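Local coordinates for protein insulinase family protease (Yersinia pestis, PDB 3GO9) that is probably a protease of the insulinase (M16) family, cleaving peptide bonds, and binds several zinc ions, at residues L93-L104 with S117-L127. Sequence-based numbering, arbitrary orientation.
Sequences LWQQGIDNERPL and SLSLPNNRPDL. With ZN (zinc ion), chain B.
Leu118 lays its CD2 methyl over one face of the Trp94 indole, crossing it at about a right angle. CD2 stands 3.6 Å from the centroid of the six-membered ring, 19° off the normal, a CH-pi contact, while the backbone O of Ser117 meets the ring's edge. Leu93, with CG swung anti to its backbone N (chi1 169°), brings CD1 between the CD2 methyls of Leu118, Leu120 and Leu127, all in loose van der Waals contact.

Gln96 reaches out with its chain extended beyond CG and accepts a hydrogen bond at OE1 from Arg124 NH1, 3.0 Å away. The amide and guanidinium planes are turned 49° apart, and water 1 accepts from both Gln96 NE2 and Arg124 NH2, closing a second link. Bends at chi2 and chi3 fold Arg124 back so that NE and NH2 grip Asp126 side-on, with NH2 2.9 Å from OD2; Leu127 CD1 covers one guanidinium face, 3.4 Å above its plane. Bonds on several sides should thus fix the rotation of the guanidinium.

In the middle, Ser119 N donates to Gly97 O (2.9 Å), and Gly97 CA lies 3.1 Å from Ser119 O in a CA-H...O contact. Ser119 OG packs against CA and CB of Asp99 but hydrogen-bonds to Glu51. Asp99 binds a zinc ion through both carboxylate oxygens, Glu101 adds OE1 at 2.2 Å, and Asp387 and Asp389 complete the protein ligands, tying this loop to residues far along the sequence.

In this insulinase (M16) region, the helix-to-strand loop leaving helix 87-95 thus joins its sheet beside the end of strand 114-120, which lies between strands 50-56 and 107-109; helix 125-140, which carries Leu127, backs Leu118 and Leu120 with Ala131, and Leu93 and Leu118 with Trp134, the latter meeting Trp94 edge-to-face.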
loop_
_atom_site.group_PDB
_atom_site.type_symbol
_atom_site.label_atom_id
_atom_site.label_comp_id
_atom_site.label_asym_id
_atom_site.label_seq_id
_atom_site.Cartn_x
_atom_site.Cartn_y
_atom_site.Cartn_z
ATOM N N LEU A 93 22.926 -14.902 -6.985
ATOM C CA LEU A 93 22.179 -14.128 -6.004
ATOM C C LEU A 93 20.701 -14.144 -6.325
ATOM O O LEU A 93 19.873 -14.412 -5.442
ATOM C CB LEU A 93 22.663 -12.678 -5.906
ATOM C CG LEU A 93 21.794 -11.739 -5.114
ATOM C CD1 LEU A 93 21.714 -12.134 -3.635
ATOM C CD2 LEU A 93 22.398 -10.293 -5.243
ATOM N N TRP A 94 20.356 -13.798 -7.571
ATOM C CA TRP A 94 18.964 -13.606 -7.923
ATOM C C TRP A 94 18.173 -14.929 -8.010
ATOM O O TRP A 94 17.007 -14.959 -7.719
ATOM C CB TRP A 94 18.835 -12.739 -9.155
ATOM C CG TRP A 94 19.041 -11.333 -8.793
ATOM C CD1 TRP A 94 20.130 -10.553 -9.019
ATOM C CD2 TRP A 94 18.125 -10.539 -8.049
ATOM N NE1 TRP A 94 19.939 -9.304 -8.464
ATOM C CE2 TRP A 94 18.712 -9.277 -7.863
ATOM C CE3 TRP A 94 16.858 -10.782 -7.510
ATOM C CZ2 TRP A 94 18.054 -8.240 -7.177
ATOM C CZ3 TRP A 94 16.209 -9.752 -6.836
ATOM C CH2 TRP A 94 16.786 -8.531 -6.698
ATOM N N GLN A 95 18.843 -16.030 -8.319
ATOM C CA GLN A 95 18.245 -17.337 -8.205
ATOM C C GLN A 95 17.887 -17.746 -6.808
ATOM O O GLN A 95 17.103 -18.680 -6.628
ATOM C CB GLN A 95 19.157 -18.415 -8.806
ATOM C CG GLN A 95 19.115 -18.343 -10.315
ATOM C CD GLN A 95 19.915 -19.375 -11.011
ATOM O OE1 GLN A 95 20.953 -19.817 -10.532
ATOM N NE2 GLN A 95 19.471 -19.730 -12.210
ATOM N N GLN A 96 18.460 -17.066 -5.827
ATOM C CA GLN A 96 18.207 -17.365 -4.419
ATOM C C GLN A 96 17.691 -16.109 -3.722
ATOM O O GLN A 96 17.770 -15.994 -2.493
ATOM C CB GLN A 96 19.500 -17.829 -3.771
ATOM C CG GLN A 96 20.083 -19.105 -4.390
ATOM C CD GLN A 96 21.483 -19.417 -3.844
ATOM O OE1 GLN A 96 21.627 -20.252 -2.957
ATOM N NE2 GLN A 96 22.519 -18.801 -4.431
ATOM N N GLY A 97 17.100 -15.188 -4.475
ATOM C CA GLY A 97 16.700 -13.920 -3.887
ATOM C C GLY A 97 15.243 -13.563 -3.959
ATOM O O GLY A 97 14.901 -12.394 -3.744
ATOM N N ILE A 98 14.408 -14.531 -4.314
ATOM C CA ILE A 98 12.972 -14.363 -4.468
ATOM C C ILE A 98 12.205 -15.201 -3.418
ATOM O O ILE A 98 12.549 -16.355 -3.157
ATOM C CB ILE A 98 12.500 -14.724 -5.876
ATOM C CG1 ILE A 98 13.287 -13.954 -6.979
ATOM C CG2 ILE A 98 11.032 -14.431 -6.084
ATOM C CD1 ILE A 98 13.142 -12.445 -6.896
ATOM N N ASP A 99 11.191 -14.614 -2.817
ATOM C CA ASP A 99 10.408 -15.276 -1.744
ATOM C C ASP A 99 9.655 -16.487 -2.302
ATOM O O ASP A 99 9.323 -16.559 -3.473
ATOM C CB ASP A 99 9.453 -14.283 -1.086
ATOM C CG ASP A 99 8.973 -14.685 0.336
ATOM O OD1 ASP A 99 9.381 -15.724 0.877
ATOM O OD2 ASP A 99 8.172 -13.902 0.930
ATOM N N ASN A 100 9.368 -17.437 -1.420
ATOM C CA ASN A 100 8.622 -18.642 -1.815
ATOM C C ASN A 100 7.151 -18.421 -2.170
ATOM O O ASN A 100 6.553 -19.183 -2.951
ATOM C CB ASN A 100 8.731 -19.648 -0.682
ATOM C CG ASN A 100 10.103 -20.130 -0.465
ATOM O OD1 ASN A 100 10.855 -20.382 -1.411
ATOM N ND2 ASN A 100 10.450 -20.363 0.791
ATOM N N GLU A 101 6.560 -17.400 -1.584
ATOM C CA GLU A 101 5.197 -16.978 -1.860
ATOM C C GLU A 101 5.163 -15.464 -1.956
ATOM O O GLU A 101 6.098 -14.773 -1.486
ATOM C CB GLU A 101 4.225 -17.518 -0.835
ATOM C CG GLU A 101 4.460 -16.945 0.497
ATOM C CD GLU A 101 5.723 -17.515 1.126
ATOM O OE1 GLU A 101 6.668 -16.762 1.446
ATOM O OE2 GLU A 101 5.853 -18.732 1.261
ATOM N N ARG A 102 4.114 -14.941 -2.569
ATOM C CA ARG A 102 3.979 -13.493 -2.797
ATOM C C ARG A 102 5.284 -12.921 -3.333
ATOM O O ARG A 102 5.731 -11.855 -2.858
ATOM C CB ARG A 102 3.580 -12.799 -1.493
ATOM C CG ARG A 102 2.213 -13.271 -0.976
ATOM C CD ARG A 102 1.853 -12.693 0.379
ATOM N NE ARG A 102 2.705 -13.240 1.410
ATOM C CZ ARG A 102 2.480 -14.372 2.064
ATOM N NH1 ARG A 102 3.323 -14.803 2.978
ATOM N NH2 ARG A 102 1.372 -15.071 1.797
ATOM N N PRO A 103 5.867 -13.599 -4.345
ATOM C CA PRO A 103 7.203 -13.162 -4.800
ATOM C C PRO A 103 7.120 -11.770 -5.329
ATOM O O PRO A 103 6.083 -11.377 -5.896
ATOM C CB PRO A 103 7.578 -14.149 -5.888
ATOM C CG PRO A 103 6.203 -14.745 -6.320
ATOM C CD PRO A 103 5.393 -14.789 -5.080
ATOM N N LEU A 104 8.186 -11.012 -5.099
ATOM C CA LEU A 104 8.258 -9.636 -5.559
ATOM C C LEU A 104 9.197 -9.516 -6.720
ATOM O O LEU A 104 10.203 -10.204 -6.805
ATOM C CB LEU A 104 8.752 -8.712 -4.455
ATOM C CG LEU A 104 7.758 -8.465 -3.318
ATOM C CD1 LEU A 104 8.370 -7.672 -2.162
ATOM C CD2 LEU A 104 6.537 -7.738 -3.853
ATOM N N SER A 117 13.826 -5.107 -3.885
ATOM C CA SER A 117 13.417 -6.158 -2.967
ATOM C C SER A 117 14.250 -7.409 -3.166
ATOM O O SER A 117 14.323 -7.938 -4.287
ATOM C CB SER A 117 11.940 -6.530 -3.130
ATOM O OG SER A 117 11.027 -5.428 -2.953
ATOM N N LEU A 118 14.789 -7.921 -2.069
ATOM C CA LEU A 118 15.459 -9.221 -2.015
ATOM C C LEU A 118 14.899 -10.053 -0.846
ATOM O O LEU A 118 14.554 -9.523 0.224
ATOM C CB LEU A 118 16.967 -9.070 -1.875
ATOM C CG LEU A 118 17.697 -8.769 -3.181
ATOM C CD1 LEU A 118 19.021 -8.046 -3.013
ATOM C CD2 LEU A 118 17.971 -10.109 -3.884
ATOM N N SER A 119 14.814 -11.365 -1.033
ATOM C CA SER A 119 14.317 -12.300 -0.038
ATOM C C SER A 119 15.318 -13.445 -0.041
ATOM O O SER A 119 15.435 -14.131 -1.077
ATOM C CB SER A 119 12.940 -12.856 -0.480
ATOM O OG SER A 119 12.521 -13.947 0.361
ATOM N N LEU A 120 16.062 -13.602 1.045
ATOM C CA LEU A 120 17.176 -14.522 1.105
ATOM C C LEU A 120 16.810 -15.707 1.960
ATOM O O LEU A 120 16.068 -15.615 2.941
ATOM C CB LEU A 120 18.404 -13.862 1.740
ATOM C CG LEU A 120 18.824 -12.544 1.152
ATOM C CD1 LEU A 120 20.042 -12.003 1.894
ATOM C CD2 LEU A 120 19.098 -12.717 -0.341
ATOM N N PRO A 121 17.404 -16.862 1.667
ATOM C CA PRO A 121 17.162 -17.924 2.600
ATOM C C PRO A 121 17.749 -17.652 3.958
ATOM O O PRO A 121 18.716 -16.932 4.103
ATOM C CB PRO A 121 17.875 -19.137 1.968
ATOM C CG PRO A 121 18.488 -18.634 0.729
ATOM C CD PRO A 121 18.479 -17.155 0.731
ATOM N N ASN A 122 17.185 -18.313 4.947
ATOM C CA ASN A 122 17.691 -18.194 6.283
ATOM C C ASN A 122 19.073 -18.834 6.407
ATOM O O ASN A 122 19.434 -19.703 5.613
ATOM C CB ASN A 122 16.716 -18.832 7.280
ATOM C CG ASN A 122 16.645 -18.057 8.589
ATOM O OD1 ASN A 122 17.617 -17.414 9.040
ATOM N ND2 ASN A 122 15.477 -18.053 9.167
ATOM N N ASN A 123 19.866 -18.319 7.328
ATOM C CA ASN A 123 21.161 -18.939 7.639
ATOM C C ASN A 123 22.108 -19.013 6.448
ATOM O O ASN A 123 22.809 -20.009 6.251
ATOM C CB ASN A 123 20.976 -20.331 8.260
ATOM C CG ASN A 123 22.269 -20.850 8.865
ATOM O OD1 ASN A 123 23.085 -20.055 9.352
ATOM N ND2 ASN A 123 22.501 -22.154 8.777
ATOM N N ARG A 124 22.120 -17.925 5.663
ATOM C CA ARG A 124 23.025 -17.771 4.525
ATOM C C ARG A 124 23.714 -16.422 4.645
ATOM O O ARG A 124 23.343 -15.460 3.943
ATOM C CB ARG A 124 22.248 -17.869 3.189
ATOM C CG ARG A 124 21.683 -19.269 2.883
ATOM C CD ARG A 124 22.796 -20.298 2.665
ATOM N NE ARG A 124 23.748 -19.908 1.626
ATOM C CZ ARG A 124 23.588 -20.090 0.304
ATOM N NH1 ARG A 124 22.473 -20.640 -0.151
ATOM N NH2 ARG A 124 24.495 -19.656 -0.577
ATOM N N PRO A 125 24.757 -16.342 5.497
ATOM C CA PRO A 125 25.501 -15.072 5.663
ATOM C C PRO A 125 26.180 -14.634 4.385
ATOM O O PRO A 125 26.305 -13.417 4.141
ATOM C CB PRO A 125 26.522 -15.371 6.787
ATOM C CG PRO A 125 26.544 -16.880 6.875
ATOM C CD PRO A 125 25.170 -17.354 6.490
ATOM N N ASP A 126 26.528 -15.595 3.515
ATOM C CA ASP A 126 27.121 -15.266 2.263
ATOM C C ASP A 126 26.165 -14.496 1.407
ATOM O O ASP A 126 26.570 -13.502 0.785
ATOM C CB ASP A 126 27.643 -16.483 1.500
ATOM C CG ASP A 126 26.635 -17.605 1.337
ATOM O OD1 ASP A 126 25.715 -17.835 2.151
ATOM O OD2 ASP A 126 26.860 -18.358 0.376
ATOM N N LEU A 127 24.922 -14.946 1.366
ATOM C CA LEU A 127 23.937 -14.284 0.502
ATOM C C LEU A 127 23.506 -12.924 1.077
ATOM O O LEU A 127 23.231 -11.987 0.343
ATOM C CB LEU A 127 22.701 -15.167 0.231
ATOM C CG LEU A 127 23.001 -16.346 -0.661
ATOM C CD1 LEU A 127 21.746 -17.226 -0.664
ATOM C CD2 LEU A 127 23.391 -15.863 -2.091
HETATM ZN ZN ZN B . 7.753 -15.297 2.740
HETATM O O HOH W 1 25.221 -19.516 -3.404
HETATM O O HOH W 2 12.397 -10.210 -4.591
HETATM O O HOH W 3 8.944 -17.185 3.700
HETATM O O HOH W 4 9.546 -14.041 3.595
#